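Local coordinates for protein SSD1 (Saccharomyces cerevisiae S288C, PDB 7AM1), which binds mRNA, including its untranslated regions, and represses translation as a non-enzymatic member of the RNase II family, at residues K720-M725 against L831-L836; C394-D398 against A447-V451; D152-L156 against R758-D762; L6-Y10 against W290-L295. All coordinates share one frame; numbering follows the deposited sequence.

Overall arrangement
The four contacts are separate and none touches another. Interaction 4 packs the N-terminal loop on a turn between two strands of the second cold-shock domain. Interaction 2 pairs neighbouring strands in the sheet of the RNB domain, about 53 Å between centres from both interaction 3 and interaction 4. Interaction 3 joins residues 152-156 to strand 755-760 in the C-terminal region. Interaction 1 ties the end of helix 689-725 to the start of helix 834-842, about 30 Å from interaction 3 centre to centre. Along the chain, interaction 4 closes before interaction 2 opens, and interaction 2 before interaction 1. Interaction 3 crosses 1 and 4 and encloses 2, stitching distant regions together.

Interaction 1 of 4, residues K720-M725 against L831-L836; sequences KTINDM and LISDPL
Asp724 and Ser833 form the tight centre of this contact. The carboxylate of Asp724 grips Ser833 twice, with each oxygen using its syn lone pair. Asp724 OD1 accepts from the backbone N of Ser833 at 2.6 Å, and the N-H points almost straight at it (176°). Asp724 OD2 accepts from OG of Ser833 at 2.5 Å. CG of Asp724 lies anti to its own backbone N (chi1 178°), which carries the carboxylate across to the other segment. Ser833 is the N-cap of helix 834-842, and its OG also accepts a weak bond from Leu836 N.

Leu836 closes one flank. Its CD2 rests 3.6 Å from CB of Asp724 and also meets Thr721. On the other flank, CG of Met725 lies 4.3 Å from CB of Ile832. Leu831 places its CB near the carbonyl oxygen of Met725, and its side chain reaches on to helix 814-827.

The Lys720 side is looser and exposed. Its aliphatic CE lies 3.6 Å from CD1 of Leu836, while its NZ runs on to a salt bridge with Glu839. The touch on this side is slight and mostly apolar.

The chemistry is that of an acid from the end of one helix docked on the first turn of another. The two bonds, one to each oxygen, fix how the carboxylate is turned, and the helix N-terminus is likely to stabilise its negative charge.

Interaction 2 of 4, residues C394-D398 against A447-V451; sequences CHVVD and ATLSV
His395 meets Ser450 edge-on. ND1 of His395 lies 2.7 Å from OG of Ser450, which sits in the plane of the imidazole ring. The bond is nearly straight (172°), and either group could be the donor. The two residues form a non-hydrogen-bonded antiparallel pair, so the side chains take up the link that the backbones do not make there.

The backbone pairs next to it are hydrogen-bonded. Cys394 and Val451 exchange two bonds, with Val451 N to Cys394 O at 2.8 Å. Val396 and Leu449 do the same, with Leu449 N to Val396 O at 2.7 Å, in the carbonyl plane. Past the last pair, Asp398 N reaches Ala447 O at 2.9 Å. With chi1 at -172°, Asp398 extends away from its own N and lays its carboxylate against Leu449, where Asp398 OD2 is 3.4 Å from Leu449 CD2.

A second shell fixes these groups. NE2 of His395 bonds to ND1 of His381, so both ring nitrogens are held and the ring's rotation is set. Ser470 bonds to both Ser450 OG and Thr448 OG1. The carboxylate of Asp398 has salt bridges to Lys677 and Arg355.

On the face bearing Cys394, Val396, Leu449 and Val451, helices 544-568 and 668-681 pack against the sheet. The arrangement is a buried antiparallel strand pair, 389-397 beside 446-456, inside the mixed sheet of the RNB domain.

Interaction 3 of 4, residues D152-L156 against R758-D762; sequences DSDSL and RVHGD
The imidazole ring of His760 has the carboxylate of Asp154 at its edge and CG of Arg758 3.5 Å above one face. Carboxylate and ring are nearly coplanar, 9° apart. ND1 of His760 donates to OD2 of Asp154 at 2.7 Å, on the syn lone pair. CB of Ser155 lies over one face of the Arg758 guanidinium, toward its rim. Ser155 OG is 3.2 Å from Arg758 NH1, at an angle too poor for a hydrogen bond; NE of Arg758 pairs with Asp747.

CG of Asp154, in a loop ahead of strand 167-168, sits between its backbone N and carbonyl carbon (chi1 59°), which turns the carboxylate toward strand 755-760. That strand carries Arg758 and His760 and is outermost in its sheet, in the DIS3L2 C-terminal region. A water lies 2.7 Å from Asp154 OD2 and accepts from Asp762 N at 2.9 Å. Ser153 OG accepts from Ser155 N in an ST turn. A leucine in place of Asp154 would probably leave ND1 of His760 without an acceptor and the water without one of its holds.

Asp154 OD2 and Asp762 OD2, like charges, are 4.1 Å apart. Arg173 probably offsets them, with a salt bridge to Asp762 and a long, weak pairing to Asp154. NE2 of His760 bonds to Glu185. With a carboxylate at each ring nitrogen, the imidazole is likely to be positively charged.

Interaction 4 of 4, residues L6-Y10 against W290-L295; sequences LFAPY and WPITSL
Phe7 and Ile292 are brought together by their first torsions. CG of Phe7 is anti to its carbonyl carbon (chi1 -70°), which sends the ring along the turn at 291-294. Ile292 has CG1 between its backbone N and carbonyl carbon (chi1 64°). This lays CG2 of Ile292 on the other loop, 3.8 Å from Ala8 O. CB of Phe7 and CB of Ile292 are 3.8 Å apart. CD1 of Ile292 meets CD of Pro9.

The Phe7 ring presents its edge to two carbonyl oxygens. CE2 of Phe7 is 3.4 Å from Ser294 O, and CD2 of Phe7 is 3.8 Å from Ile292 O. Trp290 NE1 donates to Ser294 O at 2.9 Å, from well above the carbonyl plane but within the plane of the indole. The Phe7 ring and the Trp290 five-membered ring have planes 85° apart and centroids 5.7 Å apart, but approach obliquely, neither stacked nor edge-to-face. The loop before helix 15-22 thus packs on the type I beta turn 291-294, between strands 281-289 and 298-307 of the second cold-shock domain.

Replacing Phe7 by an alanine would probably open a gap beside Trp290 and leave Ile292 with less to pack on. Arg62 bridges the two segments: it touches Phe7 and Ile292, bonds to Trp290 O and makes a cation-pi contact with Tyr10.

No hydrogen bond joins the two segments. The contact rests on apolar packing and on the weakly positive ring edge of Phe7 facing carbonyl oxygens, at a surface partly shared with crystal neighbours.

Interaction 1 of 4, residues K720-M725 against L831-L836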
loop_
_atom_site.group_PDB
_atom_site.type_symbol
_atom_site.label_atom_id
_atom_site.label_comp_id
_atom_site.label_asym_id
_atom_site.label_seq_id
_atom_site.Cartn_x
_atom_site.Cartn_y
_atom_site.Cartn_z
ATOM N N LYS A 720 -12.353 13.635 0.711
ATOM C CA LYS A 720 -13.646 14.149 1.146
ATOM C C LYS A 720 -13.543 14.841 2.500
ATOM O O LYS A 720 -14.178 15.880 2.726
ATOM C CB LYS A 720 -14.641 12.994 1.198
ATOM C CG LYS A 720 -16.029 13.351 1.670
ATOM C CD LYS A 720 -16.938 12.144 1.488
ATOM C CE LYS A 720 -18.015 12.062 2.553
ATOM N NZ LYS A 720 -18.193 10.656 3.018
ATOM N N THR A 721 -12.748 14.274 3.412
ATOM C CA THR A 721 -12.586 14.852 4.743
ATOM C C THR A 721 -11.806 16.159 4.675
ATOM O O THR A 721 -12.171 17.147 5.326
ATOM C CB THR A 721 -11.878 13.846 5.658
ATOM O OG1 THR A 721 -12.671 12.657 5.798
ATOM C CG2 THR A 721 -11.648 14.440 7.022
ATOM N N ILE A 722 -10.742 16.189 3.874
ATOM C CA ILE A 722 -9.967 17.414 3.715
ATOM C C ILE A 722 -10.850 18.537 3.186
ATOM O O ILE A 722 -10.727 19.695 3.606
ATOM C CB ILE A 722 -8.759 17.155 2.794
ATOM C CG1 ILE A 722 -7.687 16.361 3.542
ATOM C CG2 ILE A 722 -8.205 18.470 2.272
ATOM C CD1 ILE A 722 -6.618 15.758 2.647
ATOM N N ASN A 723 -11.742 18.225 2.247
ATOM C CA ASN A 723 -12.581 19.268 1.668
ATOM C C ASN A 723 -13.716 19.673 2.600
ATOM O O ASN A 723 -14.178 20.819 2.556
ATOM C CB ASN A 723 -13.150 18.811 0.327
ATOM C CG ASN A 723 -12.120 18.853 -0.783
ATOM O OD1 ASN A 723 -11.065 19.475 -0.646
ATOM N ND2 ASN A 723 -12.430 18.209 -1.899
ATOM N N ASP A 724 -14.193 18.744 3.427
ATOM C CA ASP A 724 -15.215 19.082 4.410
ATOM C C ASP A 724 -14.631 19.939 5.523
ATOM O O ASP A 724 -15.289 20.862 6.012
ATOM C CB ASP A 724 -15.830 17.796 4.963
ATOM C CG ASP A 724 -16.884 18.049 6.027
ATOM O OD1 ASP A 724 -16.534 18.568 7.109
ATOM O OD2 ASP A 724 -18.061 17.702 5.789
ATOM N N MET A 725 -13.385 19.660 5.921
ATOM C CA MET A 725 -12.719 20.493 6.913
ATOM C C MET A 725 -12.515 21.913 6.405
ATOM O O MET A 725 -12.507 22.859 7.202
ATOM C CB MET A 725 -11.375 19.870 7.293
ATOM C CG MET A 725 -11.498 18.585 8.106
ATOM S SD MET A 725 -9.934 17.696 8.266
ATOM C CE MET A 725 -8.957 18.800 9.283
ATOM N N LEU A 831 -13.444 21.496 12.865
ATOM C CA LEU A 831 -13.575 22.034 11.516
ATOM C C LEU A 831 -14.521 21.191 10.671
ATOM O O LEU A 831 -15.131 21.702 9.725
ATOM C CB LEU A 831 -12.212 22.085 10.825
ATOM C CG LEU A 831 -11.201 23.150 11.238
ATOM C CD1 LEU A 831 -9.802 22.702 10.826
ATOM C CD2 LEU A 831 -11.538 24.492 10.610
ATOM N N ILE A 832 -14.654 19.911 11.008
ATOM C CA ILE A 832 -15.409 18.957 10.207
ATOM C C ILE A 832 -16.899 19.120 10.458
ATOM O O ILE A 832 -17.338 19.345 11.595
ATOM C CB ILE A 832 -14.947 17.526 10.534
ATOM C CG1 ILE A 832 -15.576 16.519 9.576
ATOM C CG2 ILE A 832 -15.302 17.170 11.977
ATOM C CD1 ILE A 832 -15.154 15.089 9.859
ATOM N N SER A 833 -17.687 18.982 9.393
ATOM C CA SER A 833 -19.131 19.089 9.514
ATOM C C SER A 833 -19.675 17.964 10.391
ATOM O O SER A 833 -19.042 16.922 10.585
ATOM C CB SER A 833 -19.794 19.037 8.138
ATOM O OG SER A 833 -19.820 17.715 7.631
ATOM N N ASP A 834 -20.883 18.180 10.903
ATOM C CA ASP A 834 -21.515 17.226 11.803
ATOM C C ASP A 834 -21.938 15.969 11.052
ATOM O O ASP A 834 -21.808 14.862 11.589
ATOM C CB ASP A 834 -22.721 17.865 12.500
ATOM C CG ASP A 834 -22.317 18.816 13.616
ATOM O OD1 ASP A 834 -21.425 18.461 14.412
ATOM O OD2 ASP A 834 -22.899 19.917 13.702
ATOM N N PRO A 835 -22.461 16.086 9.826
ATOM C CA PRO A 835 -22.777 14.862 9.064
ATOM C C PRO A 835 -21.575 13.958 8.841
ATOM O O PRO A 835 -21.669 12.741 9.047
ATOM C CB PRO A 835 -23.338 15.412 7.744
ATOM C CG PRO A 835 -23.887 16.755 8.102
ATOM C CD PRO A 835 -22.967 17.300 9.159
ATOM N N LEU A 836 -20.439 14.519 8.416
ATOM C CA LEU A 836 -19.257 13.692 8.195
ATOM C C LEU A 836 -18.680 13.197 9.515
ATOM O O LEU A 836 -18.181 12.069 9.598
ATOM C CB LEU A 836 -18.201 14.470 7.413
ATOM C CG LEU A 836 -16.973 13.646 7.015
ATOM C CD1 LEU A 836 -17.373 12.511 6.091
ATOM C CD2 LEU A 836 -15.913 14.530 6.373
#

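Interaction 2 of 4, residues C394-D398 against A447-V451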
loop_
_atom_site.group_PDB
_atom_site.type_symbol
_atom_site.label_atom_id
_atom_site.label_comp_id
_atom_site.label_asym_id
_atom_site.label_seq_id
_atom_site.Cartn_x
_atom_site.Cartn_y
_atom_site.Cartn_z
ATOM N N CYS A 394 -0.422 -19.832 20.968
ATOM C CA CYS A 394 -0.897 -19.026 19.849
ATOM C C CYS A 394 -1.798 -19.888 18.981
ATOM O O CYS A 394 -1.340 -20.879 18.403
ATOM C CB CYS A 394 0.283 -18.473 19.051
ATOM S SG CYS A 394 1.476 -17.592 20.091
ATOM N N HIS A 395 -3.075 -19.516 18.891
ATOM C CA HIS A 395 -4.108 -20.367 18.314
ATOM C C HIS A 395 -4.753 -19.666 17.128
ATOM O O HIS A 395 -5.166 -18.506 17.236
ATOM C CB HIS A 395 -5.181 -20.711 19.353
ATOM C CG HIS A 395 -4.630 -21.087 20.695
ATOM N ND1 HIS A 395 -4.030 -22.302 20.945
ATOM C CD2 HIS A 395 -4.591 -20.402 21.864
ATOM C CE1 HIS A 395 -3.648 -22.351 22.209
ATOM N NE2 HIS A 395 -3.975 -21.209 22.789
ATOM N N VAL A 396 -4.850 -20.382 16.008
ATOM C CA VAL A 396 -5.441 -19.879 14.775
ATOM C C VAL A 396 -6.586 -20.799 14.370
ATOM O O VAL A 396 -6.457 -22.028 14.433
ATOM C CB VAL A 396 -4.397 -19.796 13.642
ATOM C CG1 VAL A 396 -5.056 -19.316 12.353
ATOM C CG2 VAL A 396 -3.242 -18.889 14.040
ATOM N N VAL A 397 -7.709 -20.203 13.959
ATOM C CA VAL A 397 -8.839 -20.993 13.480
ATOM C C VAL A 397 -8.371 -21.959 12.400
ATOM O O VAL A 397 -7.677 -21.572 11.453
ATOM C CB VAL A 397 -9.957 -20.071 12.961
ATOM C CG1 VAL A 397 -11.051 -20.896 12.296
ATOM C CG2 VAL A 397 -10.528 -19.242 14.094
ATOM N N ASP A 398 -8.763 -23.226 12.537
ATOM C CA ASP A 398 -8.389 -24.275 11.584
ATOM C C ASP A 398 -9.433 -24.308 10.468
ATOM O O ASP A 398 -10.262 -25.214 10.361
ATOM C CB ASP A 398 -8.262 -25.617 12.296
ATOM C CG ASP A 398 -7.693 -26.718 11.405
ATOM O OD1 ASP A 398 -7.549 -26.507 10.179
ATOM O OD2 ASP A 398 -7.379 -27.803 11.942
ATOM N N ALA A 447 -12.042 -25.659 16.504
ATOM C CA ALA A 447 -10.847 -26.341 16.032
ATOM C C ALA A 447 -9.819 -25.304 15.595
ATOM O O ALA A 447 -10.152 -24.352 14.879
ATOM C CB ALA A 447 -11.187 -27.276 14.875
ATOM N N THR A 448 -8.571 -25.491 16.015
ATOM C CA THR A 448 -7.528 -24.508 15.772
ATOM C C THR A 448 -6.230 -25.216 15.409
ATOM O O THR A 448 -6.091 -26.431 15.561
ATOM C CB THR A 448 -7.321 -23.599 16.998
ATOM O OG1 THR A 448 -7.249 -24.398 18.185
ATOM C CG2 THR A 448 -8.464 -22.597 17.141
ATOM N N LEU A 449 -5.293 -24.441 14.876
ATOM C CA LEU A 449 -3.899 -24.843 14.735
ATOM C C LEU A 449 -3.088 -23.951 15.663
ATOM O O LEU A 449 -3.226 -22.723 15.620
ATOM C CB LEU A 449 -3.416 -24.704 13.288
ATOM C CG LEU A 449 -4.132 -25.535 12.215
ATOM C CD1 LEU A 449 -3.539 -25.277 10.824
ATOM C CD2 LEU A 449 -4.083 -27.023 12.537
ATOM N N SER A 450 -2.265 -24.555 16.512
ATOM C CA SER A 450 -1.617 -23.818 17.583
ATOM C C SER A 450 -0.104 -23.914 17.483
ATOM O O SER A 450 0.444 -24.949 17.093
ATOM C CB SER A 450 -2.067 -24.335 18.952
ATOM O OG SER A 450 -3.463 -24.170 19.126
ATOM N N VAL A 451 0.555 -22.815 17.839
ATOM C CA VAL A 451 1.995 -22.768 18.063
ATOM C C VAL A 451 2.207 -22.349 19.515
ATOM O O VAL A 451 1.823 -21.240 19.908
ATOM C CB VAL A 451 2.694 -21.802 17.093
ATOM C CG1 VAL A 451 4.177 -21.718 17.413
ATOM C CG2 VAL A 451 2.471 -22.241 15.647
#

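Interaction 3 of 4, residues D152-L156 against R758-D762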
loop_
_atom_site.group_PDB
_atom_site.type_symbol
_atom_site.label_atom_id
_atom_site.label_comp_id
_atom_site.label_asym_id
_atom_site.label_seq_id
_atom_site.Cartn_x
_atom_site.Cartn_y
_atom_site.Cartn_z
ATOM N N ASP A 152 10.648 17.647 -19.310
ATOM C CA ASP A 152 9.425 18.323 -18.898
ATOM C C ASP A 152 9.233 18.322 -17.387
ATOM O O ASP A 152 8.242 18.878 -16.901
ATOM C CB ASP A 152 8.206 17.672 -19.562
ATOM C CG ASP A 152 7.993 18.144 -20.986
ATOM O OD1 ASP A 152 8.377 19.293 -21.300
ATOM O OD2 ASP A 152 7.434 17.371 -21.792
ATOM N N SER A 153 10.147 17.718 -16.640
ATOM C CA SER A 153 10.013 17.601 -15.197
ATOM C C SER A 153 10.648 18.792 -14.494
ATOM O O SER A 153 11.728 19.254 -14.873
ATOM C CB SER A 153 10.661 16.303 -14.711
ATOM O OG SER A 153 10.700 16.243 -13.297
ATOM N N ASP A 154 9.962 19.288 -13.463
ATOM C CA ASP A 154 10.485 20.351 -12.619
ATOM C C ASP A 154 11.113 19.813 -11.335
ATOM O O ASP A 154 11.307 20.572 -10.379
ATOM C CB ASP A 154 9.377 21.361 -12.300
ATOM C CG ASP A 154 8.190 20.737 -11.580
ATOM O OD1 ASP A 154 8.149 19.496 -11.418
ATOM O OD2 ASP A 154 7.288 21.501 -11.175
ATOM N N SER A 155 11.440 18.520 -11.299
ATOM C CA SER A 155 12.023 17.882 -10.121
ATOM C C SER A 155 13.185 16.981 -10.519
ATOM O O SER A 155 13.322 15.860 -10.018
ATOM C CB SER A 155 10.978 17.075 -9.351
ATOM O OG SER A 155 10.517 15.984 -10.127
ATOM N N LEU A 156 14.054 17.465 -11.409
ATOM C CA LEU A 156 15.156 16.640 -11.892
ATOM C C LEU A 156 16.311 16.555 -10.901
ATOM O O LEU A 156 16.999 15.529 -10.852
ATOM C CB LEU A 156 15.672 17.183 -13.225
ATOM C CG LEU A 156 14.677 17.166 -14.385
ATOM C CD1 LEU A 156 15.292 17.819 -15.611
ATOM C CD2 LEU A 156 14.227 15.748 -14.702
ATOM N N ARG A 758 3.870 17.253 -3.565
ATOM C CA ARG A 758 4.908 18.071 -4.175
ATOM C C ARG A 758 4.401 19.476 -4.462
ATOM O O ARG A 758 3.376 19.650 -5.131
ATOM C CB ARG A 758 5.402 17.417 -5.468
ATOM C CG ARG A 758 6.429 18.231 -6.237
ATOM C CD ARG A 758 7.137 17.366 -7.265
ATOM N NE ARG A 758 7.858 16.278 -6.608
ATOM C CZ ARG A 758 8.253 15.160 -7.206
ATOM N NH1 ARG A 758 8.001 14.961 -8.494
ATOM N NH2 ARG A 758 8.902 14.240 -6.510
ATOM N N VAL A 759 5.133 20.470 -3.966
ATOM C CA VAL A 759 4.891 21.869 -4.296
ATOM C C VAL A 759 5.638 22.192 -5.583
ATOM O O VAL A 759 6.848 21.953 -5.686
ATOM C CB VAL A 759 5.341 22.793 -3.153
ATOM C CG1 VAL A 759 5.161 24.256 -3.551
ATOM C CG2 VAL A 759 4.573 22.476 -1.871
ATOM N N HIS A 760 4.917 22.715 -6.570
ATOM C CA HIS A 760 5.489 23.057 -7.866
ATOM C C HIS A 760 5.663 24.566 -7.989
ATOM O O HIS A 760 4.720 25.327 -7.744
ATOM C CB HIS A 760 4.602 22.535 -8.995
ATOM C CG HIS A 760 4.508 21.046 -9.035
ATOM N ND1 HIS A 760 5.449 20.259 -9.665
ATOM C CD2 HIS A 760 3.603 20.194 -8.497
ATOM C CE1 HIS A 760 5.118 18.988 -9.527
ATOM N NE2 HIS A 760 4.003 18.921 -8.822
ATOM N N GLY A 761 6.865 24.990 -8.381
ATOM C CA GLY A 761 7.121 26.412 -8.534
ATOM C C GLY A 761 6.204 27.063 -9.553
ATOM O O GLY A 761 5.792 28.213 -9.383
ATOM N N ASP A 762 5.872 26.340 -10.624
ATOM C CA ASP A 762 5.030 26.894 -11.677
ATOM C C ASP A 762 3.560 26.967 -11.285
ATOM O O ASP A 762 2.723 27.271 -12.137
ATOM C CB ASP A 762 5.189 26.086 -12.968
ATOM C CG ASP A 762 4.704 24.658 -12.833
ATOM O OD1 ASP A 762 4.014 24.345 -11.840
ATOM O OD2 ASP A 762 5.024 23.845 -13.730
HETATM O O HOH W 1 7.700 24.189 -11.479
#

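Interaction 4 of 4, residues L6-Y10 against W290-L295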
loop_
_atom_site.group_PDB
_atom_site.type_symbol
_atom_site.label_atom_id
_atom_site.label_comp_id
_atom_site.label_asym_id
_atom_site.label_seq_id
_atom_site.Cartn_x
_atom_site.Cartn_y
_atom_site.Cartn_z
ATOM N N LEU A 6 8.656 0.408 -34.800
ATOM C CA LEU A 6 7.665 -0.611 -35.138
ATOM C C LEU A 6 7.816 -1.833 -34.238
ATOM O O LEU A 6 8.936 -2.279 -33.978
ATOM C CB LEU A 6 7.800 -1.045 -36.594
ATOM C CG LEU A 6 7.571 0.041 -37.635
ATOM C CD1 LEU A 6 8.498 -0.159 -38.805
ATOM C CD2 LEU A 6 6.123 -0.031 -38.082
ATOM N N PHE A 7 6.684 -2.372 -33.768
ATOM C CA PHE A 7 6.692 -3.494 -32.833
ATOM C C PHE A 7 7.177 -4.779 -33.500
ATOM O O PHE A 7 6.789 -5.102 -34.627
ATOM C CB PHE A 7 5.282 -3.750 -32.282
ATOM C CG PHE A 7 4.781 -2.699 -31.341
ATOM C CD1 PHE A 7 5.560 -2.266 -30.283
ATOM C CD2 PHE A 7 3.513 -2.154 -31.503
ATOM C CE1 PHE A 7 5.095 -1.300 -29.414
ATOM C CE2 PHE A 7 3.038 -1.186 -30.623
ATOM C CZ PHE A 7 3.832 -0.758 -29.584
ATOM N N ALA A 8 8.003 -5.539 -32.779
ATOM C CA ALA A 8 8.519 -6.811 -33.273
ATOM C C ALA A 8 7.645 -7.968 -32.794
ATOM O O ALA A 8 7.216 -7.983 -31.636
ATOM C CB ALA A 8 9.949 -7.033 -32.790
ATOM N N PRO A 9 7.370 -8.961 -33.643
ATOM C CA PRO A 9 6.616 -10.127 -33.168
ATOM C C PRO A 9 7.372 -10.849 -32.064
ATOM O O PRO A 9 8.605 -10.849 -32.021
ATOM C CB PRO A 9 6.472 -10.999 -34.420
ATOM C CG PRO A 9 7.602 -10.584 -35.312
ATOM C CD PRO A 9 7.790 -9.112 -35.050
ATOM N N TYR A 10 6.613 -11.456 -31.155
ATOM C CA TYR A 10 7.204 -12.160 -30.028
ATOM C C TYR A 10 7.927 -13.427 -30.480
ATOM O O TYR A 10 7.543 -14.082 -31.454
ATOM C CB TYR A 10 6.129 -12.545 -29.009
ATOM C CG TYR A 10 5.440 -11.395 -28.318
ATOM C CD1 TYR A 10 6.158 -10.307 -27.839
ATOM C CD2 TYR A 10 4.066 -11.408 -28.128
ATOM C CE1 TYR A 10 5.519 -9.259 -27.195
ATOM C CE2 TYR A 10 3.419 -10.365 -27.489
ATOM C CZ TYR A 10 4.149 -9.296 -27.025
ATOM O OH TYR A 10 3.497 -8.264 -26.387
ATOM N N TRP A 290 -3.544 -7.147 -28.765
ATOM C CA TRP A 290 -2.655 -6.043 -29.120
ATOM C C TRP A 290 -1.633 -6.573 -30.111
ATOM O O TRP A 290 -0.555 -7.048 -29.728
ATOM C CB TRP A 290 -1.970 -5.447 -27.893
ATOM C CG TRP A 290 -1.331 -4.120 -28.159
ATOM C CD1 TRP A 290 -1.176 -3.507 -29.372
ATOM C CD2 TRP A 290 -0.758 -3.241 -27.190
ATOM N NE1 TRP A 290 -0.541 -2.301 -29.212
ATOM C CE2 TRP A 290 -0.272 -2.116 -27.881
ATOM C CE3 TRP A 290 -0.604 -3.300 -25.801
ATOM C CZ2 TRP A 290 0.355 -1.059 -27.234
ATOM C CZ3 TRP A 290 0.014 -2.247 -25.160
ATOM C CH2 TRP A 290 0.489 -1.142 -25.875
ATOM N N PRO A 291 -1.945 -6.532 -31.401
ATOM C CA PRO A 291 -1.006 -7.022 -32.414
ATOM C C PRO A 291 0.049 -5.970 -32.734
ATOM O O PRO A 291 -0.081 -4.795 -32.398
ATOM C CB PRO A 291 -1.904 -7.295 -33.623
ATOM C CG PRO A 291 -3.009 -6.279 -33.485
ATOM C CD PRO A 291 -3.208 -6.052 -31.999
ATOM N N ILE A 292 1.112 -6.420 -33.407
ATOM C CA ILE A 292 2.193 -5.514 -33.774
ATOM C C ILE A 292 1.712 -4.422 -34.717
ATOM O O ILE A 292 2.379 -3.392 -34.862
ATOM C CB ILE A 292 3.366 -6.295 -34.405
ATOM C CG1 ILE A 292 2.934 -6.946 -35.722
ATOM C CG2 ILE A 292 3.898 -7.331 -33.427
ATOM C CD1 ILE A 292 4.029 -7.738 -36.399
ATOM N N THR A 293 0.569 -4.623 -35.372
ATOM C CA THR A 293 0.068 -3.666 -36.353
ATOM C C THR A 293 -0.722 -2.514 -35.739
ATOM O O THR A 293 -1.178 -1.637 -36.484
ATOM C CB THR A 293 -0.809 -4.387 -37.384
ATOM O OG1 THR A 293 -1.810 -5.160 -36.705
ATOM C CG2 THR A 293 0.032 -5.290 -38.274
ATOM N N SER A 294 -0.897 -2.487 -34.421
ATOM C CA SER A 294 -1.646 -1.436 -33.748
ATOM C C SER A 294 -0.783 -0.763 -32.690
ATOM O O SER A 294 -0.071 -1.435 -31.938
ATOM C CB SER A 294 -2.911 -1.995 -33.089
ATOM O OG SER A 294 -3.582 -0.988 -32.350
ATOM N N LEU A 295 -0.853 0.570 -32.632
ATOM C CA LEU A 295 -0.131 1.321 -31.611
ATOM C C LEU A 295 -0.775 1.199 -30.238
ATOM O O LEU A 295 -0.147 1.575 -29.243
ATOM C CB LEU A 295 -0.048 2.799 -32.001
ATOM C CG LEU A 295 0.850 3.130 -33.191
ATOM C CD1 LEU A 295 0.686 4.584 -33.620
ATOM C CD2 LEU A 295 2.302 2.828 -32.835
#